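Local coordinates for protein type I polyketide synthase PikAII (Streptomyces venezuelae, PDB 3QP9) that forms a C2-type ketoreductase of a modular polyketide synthase, which probably epimerises the substituted carbon next to the keto group of its substrate rather than reducing the ketone, at residues A[32-37]-A[159-164]; A[150-155]-A[210-215]; A[166-171]-A[196-201]; A[216-221]-A[230-235]; A[424-429]-A[482-487]. One frame throughout, in Å; residues are numbered along the deposited sequence.

Contact 1 (A[32-37]-A[159-164]); sequences IDWKRL and VSVGRA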
# COMPACT_ATOMS: atom_id res chain seq x y z
N ILE A 32 6.42 8.91 -4.84
CA ILE A 32 7.33 7.77 -5.13
C ILE A 32 7.89 7.80 -6.55
O ILE A 32 7.16 7.93 -7.48
CB ILE A 32 6.66 6.38 -4.79
CG1 ILE A 32 6.56 6.17 -3.24
CG2 ILE A 32 7.45 5.14 -5.39
CD1 ILE A 32 7.90 6.05 -2.53
N ASP A 33 9.21 7.77 -6.70
CA ASP A 33 9.77 7.78 -8.09
C ASP A 33 10.56 6.47 -8.22
O ASP A 33 10.88 5.84 -7.21
CB ASP A 33 10.70 8.99 -8.28
CG ASP A 33 10.51 9.61 -9.62
OD1 ASP A 33 10.42 10.87 -9.69
OD2 ASP A 33 10.37 8.85 -10.63
N TRP A 34 10.80 6.03 -9.45
CA TRP A 34 11.53 4.79 -9.73
C TRP A 34 12.77 5.13 -10.49
O TRP A 34 12.69 5.68 -11.64
CB TRP A 34 10.58 3.87 -10.54
CG TRP A 34 9.53 3.29 -9.62
CD1 TRP A 34 8.32 3.83 -9.34
CD2 TRP A 34 9.65 2.09 -8.82
NE1 TRP A 34 7.67 3.01 -8.37
CE2 TRP A 34 8.48 1.97 -8.04
CE3 TRP A 34 10.70 1.13 -8.64
CZ2 TRP A 34 8.25 0.89 -7.14
CZ3 TRP A 34 10.51 0.09 -7.72
CH2 TRP A 34 9.26 -0.04 -7.00
N LYS A 35 13.93 4.98 -9.86
CA LYS A 35 15.19 5.46 -10.45
C LYS A 35 15.78 4.35 -11.33
O LYS A 35 16.08 3.26 -10.86
CB LYS A 35 16.16 5.75 -9.30
CG LYS A 35 17.57 6.00 -9.68
CD LYS A 35 18.50 6.02 -8.36
CE LYS A 35 19.65 7.07 -8.50
NZ LYS A 35 20.89 6.47 -7.88
N ARG A 36 15.99 4.64 -12.61
CA ARG A 36 16.67 3.67 -13.50
C ARG A 36 18.09 3.34 -13.01
O ARG A 36 18.93 4.28 -12.79
CB ARG A 36 16.72 4.28 -14.91
CG ARG A 36 15.31 4.50 -15.42
CD ARG A 36 15.30 5.47 -16.62
NE ARG A 36 14.75 4.81 -17.79
CZ ARG A 36 13.45 4.69 -18.03
NH1 ARG A 36 12.54 5.21 -17.17
NH2 ARG A 36 13.06 4.05 -19.13
N LEU A 37 18.43 2.06 -12.86
CA LEU A 37 19.76 1.69 -12.37
C LEU A 37 20.74 1.41 -13.55
O LEU A 37 20.35 0.76 -14.55
CB LEU A 37 19.67 0.45 -11.47
CG LEU A 37 18.78 0.58 -10.23
CD1 LEU A 37 18.80 -0.73 -9.44
CD2 LEU A 37 19.31 1.77 -9.33
N VAL A 159 3.42 -2.74 -9.03
CA VAL A 159 3.80 -1.31 -8.89
C VAL A 159 3.82 -0.73 -10.31
O VAL A 159 3.99 -1.45 -11.28
CB VAL A 159 5.12 -1.07 -8.25
CG1 VAL A 159 5.14 -1.75 -6.73
CG2 VAL A 159 6.25 -1.71 -9.14
N SER A 160 3.68 0.56 -10.37
CA SER A 160 3.80 1.34 -11.64
C SER A 160 5.09 2.19 -11.60
O SER A 160 5.23 3.01 -10.72
CB SER A 160 2.63 2.30 -11.72
OG SER A 160 2.85 3.22 -12.82
N VAL A 161 5.97 2.04 -12.56
CA VAL A 161 7.25 2.78 -12.55
C VAL A 161 7.09 4.13 -13.23
O VAL A 161 7.97 5.04 -13.21
CB VAL A 161 8.40 2.01 -13.20
CG1 VAL A 161 8.64 0.66 -12.42
CG2 VAL A 161 8.33 1.83 -14.75
N GLY A 162 5.95 4.28 -13.85
CA GLY A 162 5.69 5.59 -14.49
C GLY A 162 4.55 5.58 -15.41
O GLY A 162 3.65 4.73 -15.31
N ARG A 163 4.62 6.55 -16.35
CA ARG A 163 3.57 6.92 -17.24
C ARG A 163 2.86 5.70 -17.83
O ARG A 163 1.66 5.50 -17.65
CB ARG A 163 4.14 7.85 -18.37
CG ARG A 163 3.18 8.93 -18.83
CD ARG A 163 3.27 9.33 -20.37
NE ARG A 163 4.58 9.29 -21.09
CZ ARG A 163 4.82 8.61 -22.23
NH1 ARG A 163 3.86 7.90 -22.83
NH2 ARG A 163 6.01 8.68 -22.83
N ALA A 164 3.58 4.91 -18.59
CA ALA A 164 2.85 3.96 -19.42
C ALA A 164 2.70 2.59 -18.73
O ALA A 164 2.27 1.59 -19.33
CB ALA A 164 3.49 3.87 -20.84
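Trp-34 lays its indole against Val-159, Ser-160 and Val-161. The contact joins strand 29-36 to the loop after strand 151-156, near the junction of the two Rossmann-like halves of the ketoreductase. Strand 29-36 has strand 227-235 on one side and strand 485-488 on the other.

One interaction is a CH-pi contact. Val-161 CG1 comes over one face of the indole, 4.2 Å from the centroid of the Trp-34 five-membered ring and 24° off its normal. It is offset toward the ring rim. The CG1 branch reaches this face because it stands opposite the carbonyl carbon of its own residue (chi1 -60°). The backbone comes closer still, with Val-161 CA 3.5 Å from Trp-34 CD1.

Apolar contacts extend the patch at two other points. Trp-34 CB lies 3.9 Å from Val-161 CB, so the stem of the tryptophan is packed as well as its ring. At the six-membered ring, Val-159 CG2 meets Trp-34 CZ2 at 3.8 Å, and these two side chains cross at about a right angle. Trp-176 of helix 170-185 touches both Trp-34 and Val-159, and Ala-222 touches both Trp-34 and Val-161.

Polar atoms do not bond across the contact. Trp-34 NE1 is 3.4 Å from Ser-160 O, but the angle is too poor for a hydrogen bond. The loop is held by its own bonds instead. Asp-165 accepts from Val-161 N through OD2, and its backbone O is hydrogen-bonded to Ser-160 OG. That same Ser-160 OG takes a weak bond from Gly-162 N at 3.4 Å.

Contact 2 (A[150-155]-A[210-215]); sequences PLWCVT and TVLAGG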
# COMPACT_ATOMS: atom_id res chain seq x y z
N PRO A 150 18.46 -14.55 3.51
CA PRO A 150 17.51 -13.47 3.17
C PRO A 150 16.31 -13.94 2.33
O PRO A 150 16.47 -14.69 1.34
CB PRO A 150 18.36 -12.50 2.34
CG PRO A 150 19.37 -13.38 1.67
CD PRO A 150 19.65 -14.53 2.63
N LEU A 151 15.13 -13.47 2.72
CA LEU A 151 13.89 -13.74 2.01
C LEU A 151 13.65 -12.69 0.90
O LEU A 151 13.54 -11.49 1.20
CB LEU A 151 12.71 -13.52 2.95
CG LEU A 151 11.27 -13.76 2.39
CD1 LEU A 151 11.09 -15.08 1.50
CD2 LEU A 151 10.18 -13.72 3.48
N TRP A 152 13.45 -13.14 -0.31
CA TRP A 152 13.02 -12.18 -1.36
C TRP A 152 11.58 -12.50 -1.84
O TRP A 152 11.29 -13.68 -2.16
CB TRP A 152 13.99 -12.25 -2.51
CG TRP A 152 15.33 -11.63 -2.23
CD1 TRP A 152 16.42 -12.23 -1.60
CD2 TRP A 152 15.74 -10.30 -2.56
NE1 TRP A 152 17.48 -11.36 -1.58
CE2 TRP A 152 17.09 -10.17 -2.17
CE3 TRP A 152 15.12 -9.24 -3.24
CZ2 TRP A 152 17.82 -8.96 -2.34
CZ3 TRP A 152 15.81 -8.06 -3.44
CH2 TRP A 152 17.18 -7.94 -3.04
N CYS A 153 10.69 -11.50 -1.93
CA CYS A 153 9.29 -11.76 -2.37
C CYS A 153 9.10 -11.18 -3.73
O CYS A 153 9.35 -10.02 -3.94
CB CYS A 153 8.26 -11.16 -1.38
SG CYS A 153 8.31 -11.98 0.24
N VAL A 154 8.69 -11.99 -4.68
CA VAL A 154 8.55 -11.55 -6.05
C VAL A 154 7.09 -11.37 -6.40
O VAL A 154 6.26 -12.25 -6.08
CB VAL A 154 9.27 -12.52 -6.99
CG1 VAL A 154 9.05 -12.15 -8.47
CG2 VAL A 154 10.82 -12.50 -6.68
N THR A 155 6.74 -10.22 -7.03
CA THR A 155 5.39 -9.98 -7.46
C THR A 155 5.42 -9.75 -8.97
O THR A 155 6.48 -9.69 -9.54
CB THR A 155 4.79 -8.72 -6.77
OG1 THR A 155 5.65 -7.57 -7.04
CG2 THR A 155 4.60 -8.95 -5.23
N THR A 210 20.07 -10.94 -11.15
CA THR A 210 21.09 -9.94 -10.80
C THR A 210 20.72 -9.24 -9.49
O THR A 210 21.63 -8.90 -8.68
CB THR A 210 21.21 -8.90 -11.89
OG1 THR A 210 21.65 -9.58 -13.09
CG2 THR A 210 22.22 -7.79 -11.45
N VAL A 211 19.42 -9.04 -9.26
CA VAL A 211 19.00 -8.43 -7.96
C VAL A 211 19.24 -9.39 -6.78
O VAL A 211 19.81 -9.00 -5.73
CB VAL A 211 17.52 -7.99 -7.98
CG1 VAL A 211 17.10 -7.44 -6.55
CG2 VAL A 211 17.25 -7.01 -9.15
N LEU A 212 18.86 -10.65 -6.94
CA LEU A 212 19.07 -11.63 -5.86
C LEU A 212 20.53 -11.78 -5.49
O LEU A 212 20.86 -12.15 -4.34
CB LEU A 212 18.57 -13.00 -6.26
CG LEU A 212 17.13 -12.90 -6.62
CD1 LEU A 212 16.62 -14.20 -7.26
CD2 LEU A 212 16.32 -12.51 -5.33
N ALA A 213 21.42 -11.53 -6.45
CA ALA A 213 22.83 -11.68 -6.16
C ALA A 213 23.39 -10.65 -5.16
O ALA A 213 24.50 -10.80 -4.68
CB ALA A 213 23.68 -11.75 -7.47
N GLY A 214 22.61 -9.60 -4.85
CA GLY A 214 22.99 -8.63 -3.83
C GLY A 214 23.96 -7.58 -4.29
O GLY A 214 24.41 -6.80 -3.48
N GLY A 215 24.24 -7.50 -5.58
CA GLY A 215 25.13 -6.51 -6.16
C GLY A 215 24.47 -5.11 -6.34
O GLY A 215 25.21 -4.11 -6.51
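In the amino-terminal Rossmann-like half, helix 202-212 packs over parallel strand 151-156 through Trp-152, Val-211 and Leu-212. All three residues are buried. Trp-152 points from the strand to the C-terminal part of helix 202-212 and supplies nearly all of the strand side of the contact.

Leu-212 meets the face of the indole. Its CD2 methyl sits 3.6 Å from the centroid of the Trp-152 five-membered ring, 19° off the normal, in a close CH-pi contact. The nearest ring atom is Trp-152 CG, 3.4 Å from Leu-212 CD2. The tip of the leucine carries this contact, and its side chain runs antiparallel to that of the tryptophan.

Val-211 takes the far end of the ring system. Its CG1 approaches obliquely and is 3.4 Å from Trp-152 CZ3. With CG1 opposite the backbone N of Val-211 (chi1 176°), that methyl, and not CG2, meets the ring.

Around the tryptophan, Leu-111 and Ile-194 of the two neighbouring strands also touch it. Leu-48 touches Leu-212. Gly-214 leaves helical geometry with positive phi, and its N bonds back to Val-211 O at 3.0 Å.

Contact 3 (A[166-171]-A[196-201]); sequences HVTSPA and LPSDAD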
# COMPACT_ATOMS: atom_id res chain seq x y z
N HIS A 166 1.04 0.38 -16.13
CA HIS A 166 -0.12 0.28 -15.21
C HIS A 166 0.02 -0.85 -14.21
O HIS A 166 0.58 -1.87 -14.51
CB HIS A 166 -1.41 0.12 -16.01
CG HIS A 166 -1.52 1.12 -17.12
ND1 HIS A 166 -1.43 2.48 -16.90
CD2 HIS A 166 -1.64 0.95 -18.46
CE1 HIS A 166 -1.52 3.11 -18.05
NE2 HIS A 166 -1.66 2.21 -19.01
N VAL A 167 -0.48 -0.64 -12.98
CA VAL A 167 -0.65 -1.70 -12.03
C VAL A 167 -1.74 -2.64 -12.58
O VAL A 167 -2.79 -2.16 -12.92
CB VAL A 167 -1.11 -1.12 -10.71
CG1 VAL A 167 -1.42 -2.27 -9.71
CG2 VAL A 167 0.01 -0.14 -10.10
N THR A 168 -1.44 -3.94 -12.66
CA THR A 168 -2.41 -4.96 -13.09
C THR A 168 -2.79 -5.82 -11.90
O THR A 168 -3.80 -6.44 -11.95
CB THR A 168 -1.89 -5.85 -14.21
OG1 THR A 168 -0.56 -6.29 -13.88
CG2 THR A 168 -1.91 -5.12 -15.58
N SER A 169 -2.03 -5.82 -10.81
CA SER A 169 -2.43 -6.58 -9.57
C SER A 169 -2.30 -5.79 -8.27
O SER A 169 -1.31 -5.86 -7.59
CB SER A 169 -1.68 -7.85 -9.42
OG SER A 169 -2.05 -8.29 -8.12
N PRO A 170 -3.32 -4.98 -7.95
CA PRO A 170 -3.27 -4.15 -6.82
C PRO A 170 -3.22 -5.06 -5.60
O PRO A 170 -2.61 -4.69 -4.58
CB PRO A 170 -4.62 -3.40 -6.94
CG PRO A 170 -5.44 -4.33 -7.88
CD PRO A 170 -4.43 -4.59 -8.84
N ALA A 171 -3.77 -6.27 -5.71
CA ALA A 171 -3.62 -7.13 -4.55
C ALA A 171 -2.18 -7.49 -4.22
O ALA A 171 -1.83 -7.58 -3.03
CB ALA A 171 -4.47 -8.43 -4.68
N LEU A 196 8.05 -8.13 -11.22
CA LEU A 196 8.30 -8.57 -12.58
C LEU A 196 7.24 -7.91 -13.40
O LEU A 196 6.29 -7.41 -12.83
CB LEU A 196 8.22 -10.10 -12.70
CG LEU A 196 9.38 -10.77 -11.96
CD1 LEU A 196 9.19 -12.28 -11.86
CD2 LEU A 196 10.75 -10.48 -12.56
N PRO A 197 7.47 -7.79 -14.71
CA PRO A 197 6.47 -7.13 -15.56
C PRO A 197 5.14 -7.91 -15.46
O PRO A 197 5.19 -9.16 -15.41
CB PRO A 197 7.04 -7.28 -16.98
CG PRO A 197 8.54 -7.56 -16.84
CD PRO A 197 8.67 -8.27 -15.44
N SER A 198 3.98 -7.22 -15.48
CA SER A 198 2.66 -7.93 -15.30
C SER A 198 2.62 -9.36 -15.88
O SER A 198 2.03 -10.23 -15.27
CB SER A 198 1.47 -7.15 -15.86
OG SER A 198 1.48 -5.80 -15.44
N ASP A 199 3.26 -9.58 -17.03
CA ASP A 199 3.33 -10.91 -17.64
C ASP A 199 4.65 -11.61 -17.41
O ASP A 199 4.69 -12.67 -16.77
CB ASP A 199 2.94 -10.88 -19.13
CG ASP A 199 1.46 -11.26 -19.33
OD1 ASP A 199 0.58 -10.36 -19.17
OD2 ASP A 199 1.19 -12.46 -19.60
N ALA A 200 5.73 -11.01 -17.89
CA ALA A 200 7.11 -11.34 -17.37
C ALA A 200 7.79 -12.52 -18.07
O ALA A 200 7.34 -13.66 -17.93
CB ALA A 200 7.08 -11.54 -15.85
N ASP A 201 8.85 -12.21 -18.82
CA ASP A 201 9.51 -13.13 -19.75
C ASP A 201 10.90 -13.53 -19.31
O ASP A 201 11.31 -13.11 -18.24
CB ASP A 201 9.58 -12.49 -21.15
CG ASP A 201 10.49 -11.26 -21.20
OD1 ASP A 201 11.06 -10.90 -20.13
OD2 ASP A 201 10.64 -10.66 -22.31
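Thr-168 and Ser-198 meet through their hydroxyls, with Thr-168 OG1 hydrogen-bonded to Ser-198 OG at 2.6 Å. Either oxygen could be the donor. The bond is short, and it is the one hydrogen bond between the two segments.

The carbons close in around it. Ser-198 CB is 3.0 Å from Thr-168 OG1, because the hydroxyl bond meets Ser-198 OG at about a right angle to its CB-OG bond. The threonine methyl lies alongside, with Thr-168 CG2 3.5 Å from Ser-198 OG. Both CB atoms point across the contact. Thr-168 OG1 lies between its own backbone N and carbonyl carbon (chi1 47°), which leaves the methyl beside the N. Ser-198 OG is turned opposite the carbonyl carbon of its residue (chi1 -48°). A little farther off, His-166 O is 4.1 Å from Ser-198 OG.

These residues lie in loops of the amino-terminal Rossmann-like half. The loops follow strands 151-156 and 190-196, which are parallel neighbours, so the contact ties together the loops leaving the C-terminal ends of two neighbouring parallel strands. It lies at the surface, and Thr-168 is exposed.

In the next shell, the backbones of Thr-168 and Ser-169 hydrogen-bond with Gly-157, and Ser-198 O bonds to His-156 ND1. Each loop then enters a helix through an N-cap: Ser-169 OG caps Gln-172 N, and Asp-201 OD1 caps Ala-204 N at the start of helix 202-212.

Contact 4 (A[216-221]-A[230-235]); sequences TGEDQV and ARRLVR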
# COMPACT_ATOMS: atom_id res chain seq x y z
N THR A 216 23.13 -5.01 -6.30
CA THR A 216 22.56 -3.70 -6.71
C THR A 216 22.56 -2.71 -5.55
O THR A 216 22.53 -1.51 -5.79
CB THR A 216 21.16 -3.78 -7.28
OG1 THR A 216 20.26 -4.14 -6.24
CG2 THR A 216 21.14 -4.81 -8.38
N GLY A 217 22.65 -3.21 -4.34
CA GLY A 217 22.55 -2.38 -3.13
C GLY A 217 21.09 -1.98 -2.94
O GLY A 217 20.78 -1.13 -2.10
N GLU A 218 20.16 -2.53 -3.71
CA GLU A 218 18.77 -2.07 -3.59
C GLU A 218 17.89 -3.18 -2.99
O GLU A 218 18.22 -4.36 -3.04
CB GLU A 218 18.28 -1.60 -4.96
CG GLU A 218 19.07 -0.43 -5.57
CD GLU A 218 18.82 0.91 -4.91
OE1 GLU A 218 17.83 1.13 -4.16
OE2 GLU A 218 19.62 1.80 -5.11
N ASP A 219 16.80 -2.83 -2.33
CA ASP A 219 15.84 -3.87 -1.82
C ASP A 219 14.40 -3.64 -2.23
O ASP A 219 13.54 -4.35 -1.83
CB ASP A 219 15.96 -4.10 -0.31
CG ASP A 219 15.53 -2.89 0.51
OD1 ASP A 219 15.29 -1.84 -0.12
OD2 ASP A 219 15.47 -2.97 1.79
N GLN A 220 14.12 -2.71 -3.19
CA GLN A 220 12.76 -2.47 -3.62
C GLN A 220 12.95 -2.16 -5.06
O GLN A 220 13.18 -1.02 -5.46
CB GLN A 220 12.10 -1.21 -2.91
CG GLN A 220 11.92 -1.45 -1.42
CD GLN A 220 11.22 -0.34 -0.63
OE1 GLN A 220 11.55 -0.10 0.59
NE2 GLN A 220 10.19 0.17 -1.16
N VAL A 221 12.80 -3.18 -5.86
CA VAL A 221 13.22 -3.16 -7.27
C VAL A 221 12.11 -3.57 -8.18
O VAL A 221 11.40 -4.53 -7.94
CB VAL A 221 14.50 -4.03 -7.50
CG1 VAL A 221 15.01 -3.90 -8.89
CG2 VAL A 221 15.62 -3.66 -6.52
N ALA A 230 14.70 1.33 -9.10
CA ALA A 230 14.68 1.24 -7.68
C ALA A 230 13.84 2.36 -7.08
O ALA A 230 13.82 3.53 -7.55
CB ALA A 230 16.12 1.31 -7.11
N ARG A 231 13.14 2.00 -6.03
CA ARG A 231 12.14 2.86 -5.38
C ARG A 231 12.73 3.98 -4.52
O ARG A 231 13.66 3.76 -3.65
CB ARG A 231 11.21 1.98 -4.54
CG ARG A 231 9.90 2.71 -4.04
CD ARG A 231 8.84 1.57 -3.73
NE ARG A 231 7.62 2.19 -3.12
CZ ARG A 231 7.47 2.52 -1.83
NH1 ARG A 231 6.29 3.03 -1.41
NH2 ARG A 231 8.48 2.48 -0.98
N ARG A 232 12.21 5.17 -4.71
CA ARG A 232 12.74 6.37 -4.03
C ARG A 232 11.58 7.24 -3.58
O ARG A 232 10.66 7.46 -4.38
CB ARG A 232 13.60 7.20 -5.09
CG ARG A 232 14.93 6.55 -5.48
CD ARG A 232 15.86 6.39 -4.20
NE ARG A 232 17.21 5.92 -4.62
CZ ARG A 232 17.54 4.65 -4.70
NH1 ARG A 232 18.76 4.29 -5.05
NH2 ARG A 232 16.63 3.72 -4.42
N LEU A 233 11.60 7.76 -2.37
CA LEU A 233 10.71 8.88 -1.97
C LEU A 233 11.38 10.20 -2.24
O LEU A 233 12.48 10.44 -1.77
CB LEU A 233 10.37 8.73 -0.48
CG LEU A 233 9.41 9.82 0.00
CD1 LEU A 233 8.03 9.30 -0.52
CD2 LEU A 233 9.50 9.80 1.54
N VAL A 234 10.79 11.02 -3.10
CA VAL A 234 11.36 12.30 -3.42
C VAL A 234 10.37 13.44 -3.16
O VAL A 234 9.14 13.25 -3.08
CB VAL A 234 11.85 12.36 -4.95
CG1 VAL A 234 12.98 11.24 -5.21
CG2 VAL A 234 10.67 12.26 -5.84
N ARG A 235 10.87 14.68 -3.12
CA ARG A 235 9.93 15.82 -3.03
C ARG A 235 9.16 15.96 -4.31
O ARG A 235 9.68 15.79 -5.42
CB ARG A 235 10.68 17.16 -2.82
CG ARG A 235 11.06 17.33 -1.41
CD ARG A 235 11.56 18.70 -1.02
NE ARG A 235 12.05 18.55 0.35
CZ ARG A 235 11.30 18.58 1.44
NH1 ARG A 235 11.87 18.39 2.65
NH2 ARG A 235 10.00 18.82 1.31
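Arg-232 starts out pointing away from segment 216-221, yet its guanidinium turns back and grips Glu-218 end-on with two nitrogens. The bend is at chi2 (-61°). The pair spans the entry to the beta hairpin of strands 220-224 and 227-235.

The salt bridge has two bonds, one to each carboxylate oxygen. Arg-232 NH1 reaches Glu-218 OE2 at 2.6 Å in a nearly straight bond (171°). Arg-232 NH2 reaches Glu-218 OE1 at 2.9 Å. Both oxygens are met on their syn side and lie close to the guanidinium plane, but the nitrogens sit well out of the carboxylate plane. The two flat groups are turned 25° against each other. Arg-232 NH2 also bonds to Arg-231 O at 3.1 Å, from above the carbonyl plane, which helps fix the rotation of the guanidinium. Thr-507 OG1 adds a further bond to Glu-218 OE1.

Ala-230 packs under the carboxylate, with its CB 3.4 Å from Glu-218 OE1. Along the hairpin, Val-221 and Ala-230 form an antiparallel non-hydrogen-bonded pair. One step on, Arg-231 N bonds to Gln-220 O at 3.1 Å. The same carbonyl receives a CA-H...O contact from Ala-230.

Gln-220 and Arg-231 lie on the other side, toward helix 170-185, with Gln-220 CB 3.7 Å from Arg-231 CB. The extended arginine carries its NH1 to Ile-406 O. Ahead of the strand, an ST turn sets the glutamate backbone: Glu-218 N donates to Thr-216 OG1 at 3.0 Å.

Contact 5 (A[424-429]-A[482-487]); sequences ALAGQH and GDTAVT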
# COMPACT_ATOMS: atom_id res chain seq x y z
N ALA A 424 -2.14 1.38 -4.83
CA ALA A 424 -2.13 0.66 -6.12
C ALA A 424 -3.31 0.84 -7.02
O ALA A 424 -3.15 0.73 -8.23
CB ALA A 424 -1.98 -0.87 -5.89
N LEU A 425 -4.52 0.91 -6.45
CA LEU A 425 -5.74 1.27 -7.24
C LEU A 425 -5.45 2.53 -8.01
O LEU A 425 -5.81 2.63 -9.18
CB LEU A 425 -6.95 1.45 -6.33
CG LEU A 425 -7.67 0.23 -5.74
CD1 LEU A 425 -8.82 0.71 -4.88
CD2 LEU A 425 -8.24 -0.72 -6.81
N ALA A 426 -4.77 3.51 -7.40
CA ALA A 426 -4.47 4.74 -8.10
C ALA A 426 -3.54 4.60 -9.32
O ALA A 426 -3.52 5.45 -10.23
CB ALA A 426 -3.99 5.80 -7.13
N GLY A 427 -2.75 3.54 -9.34
CA GLY A 427 -1.85 3.31 -10.43
C GLY A 427 -2.36 2.42 -11.58
O GLY A 427 -1.58 2.12 -12.48
N GLN A 428 -3.61 1.96 -11.51
CA GLN A 428 -4.30 1.10 -12.49
C GLN A 428 -4.84 1.97 -13.63
O GLN A 428 -5.20 3.12 -13.38
CB GLN A 428 -5.50 0.43 -11.85
CG GLN A 428 -5.18 -0.68 -10.91
CD GLN A 428 -6.31 -1.66 -10.75
OE1 GLN A 428 -6.36 -2.74 -11.39
NE2 GLN A 428 -7.22 -1.31 -9.87
N HIS A 429 -4.89 1.47 -14.86
CA HIS A 429 -5.46 2.26 -15.95
C HIS A 429 -7.00 2.28 -15.82
O HIS A 429 -7.65 1.24 -15.55
CB HIS A 429 -5.06 1.62 -17.28
CG HIS A 429 -5.34 2.46 -18.50
ND1 HIS A 429 -4.37 2.75 -19.44
CD2 HIS A 429 -6.49 3.04 -18.95
CE1 HIS A 429 -4.90 3.50 -20.39
NE2 HIS A 429 -6.18 3.70 -20.12
N GLY A 482 -4.11 17.76 -10.31
CA GLY A 482 -4.24 16.55 -11.10
C GLY A 482 -3.47 15.38 -10.49
O GLY A 482 -3.29 14.40 -11.15
N ASP A 483 -2.97 15.49 -9.26
CA ASP A 483 -2.27 14.37 -8.61
C ASP A 483 -3.14 13.14 -8.52
O ASP A 483 -4.35 13.22 -8.14
CB ASP A 483 -1.88 14.78 -7.20
CG ASP A 483 -0.68 15.73 -7.16
OD1 ASP A 483 0.08 15.76 -8.12
OD2 ASP A 483 -0.48 16.45 -6.18
N THR A 484 -2.51 12.00 -8.79
CA THR A 484 -3.08 10.67 -8.73
C THR A 484 -2.50 9.89 -7.54
O THR A 484 -3.20 9.12 -6.93
CB THR A 484 -3.04 9.95 -10.13
OG1 THR A 484 -3.86 8.77 -10.10
CG2 THR A 484 -1.72 9.53 -10.45
N ALA A 485 -1.25 10.14 -7.14
CA ALA A 485 -0.66 9.43 -6.00
C ALA A 485 0.31 10.48 -5.45
O ALA A 485 1.20 10.94 -6.18
CB ALA A 485 0.05 8.17 -6.49
N VAL A 486 0.07 10.97 -4.23
CA VAL A 486 0.98 11.93 -3.61
C VAL A 486 1.06 11.57 -2.10
O VAL A 486 0.14 11.01 -1.57
CB VAL A 486 0.47 13.33 -3.82
CG1 VAL A 486 -0.89 13.52 -3.17
CG2 VAL A 486 1.51 14.38 -3.33
N THR A 487 2.16 11.85 -1.43
CA THR A 487 2.27 11.70 0.04
C THR A 487 2.25 13.12 0.67
O THR A 487 3.02 13.97 0.29
CB THR A 487 3.59 11.05 0.42
OG1 THR A 487 3.55 9.76 -0.11
CG2 THR A 487 3.84 10.99 1.97
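Thr-484 OG1 faces two backbone carbonyls: it is hydrogen-bonded to Val-436 O and lies 3.3 Å from Ala-426 O. The second approach is close, but it is not a hydrogen bond. The contact belongs to the Rossmann-fold catalytic half of the ketoreductase. Here the end of helix 413-426 meets the lead-in to strand 485-488, and strand 435-441 is the shared neighbour.

The hydroxyl reaches the carbonyls because OG1 stands opposite the backbone N of Thr-484 (chi1 -168°). Ala-426 supplies the helix side. It is buried, and its CB packs 3.4 Å from Thr-484 O.

Both backbones are held by their own bonds. Thr-484 pairs with Ser-438 through backbone hydrogen bonding, which sets it beside strand 435-441. Just before this point in the chain, Gly-482 ends helix 468-481 in a Schellman motif with positive phi.

On the other side the helix unwinds past Ala-426. Gly-427 N still bonds back to Ala-424 O at 3.0 Å, and Gln-428 N reaches Leu-425 O at 3.3 Å.

Contact 2 is a fully apolar core contact, and contact 4 is buried too but relies on ion pairing and strand pairing. Contacts 1 and 5 are partly buried: contact 1 rests on an indole meeting valines, contact 5 on an alanine and a threonine with no bond between the segments. Contact 3 lies at the surface and depends on a hydroxyl pair. Contacts 1 and 4 share a seam, since strands 29-36 and 227-235 are neighbours joined by backbone bonds from Asp-33 and Lys-35. Contact 2 adjoins contact 4, where helix 202-212 leads into the hairpin, and contact 3 through Thr-155 and Leu-196. Contact 3 also bridges to contact 5: Val-167 meets Gly-427.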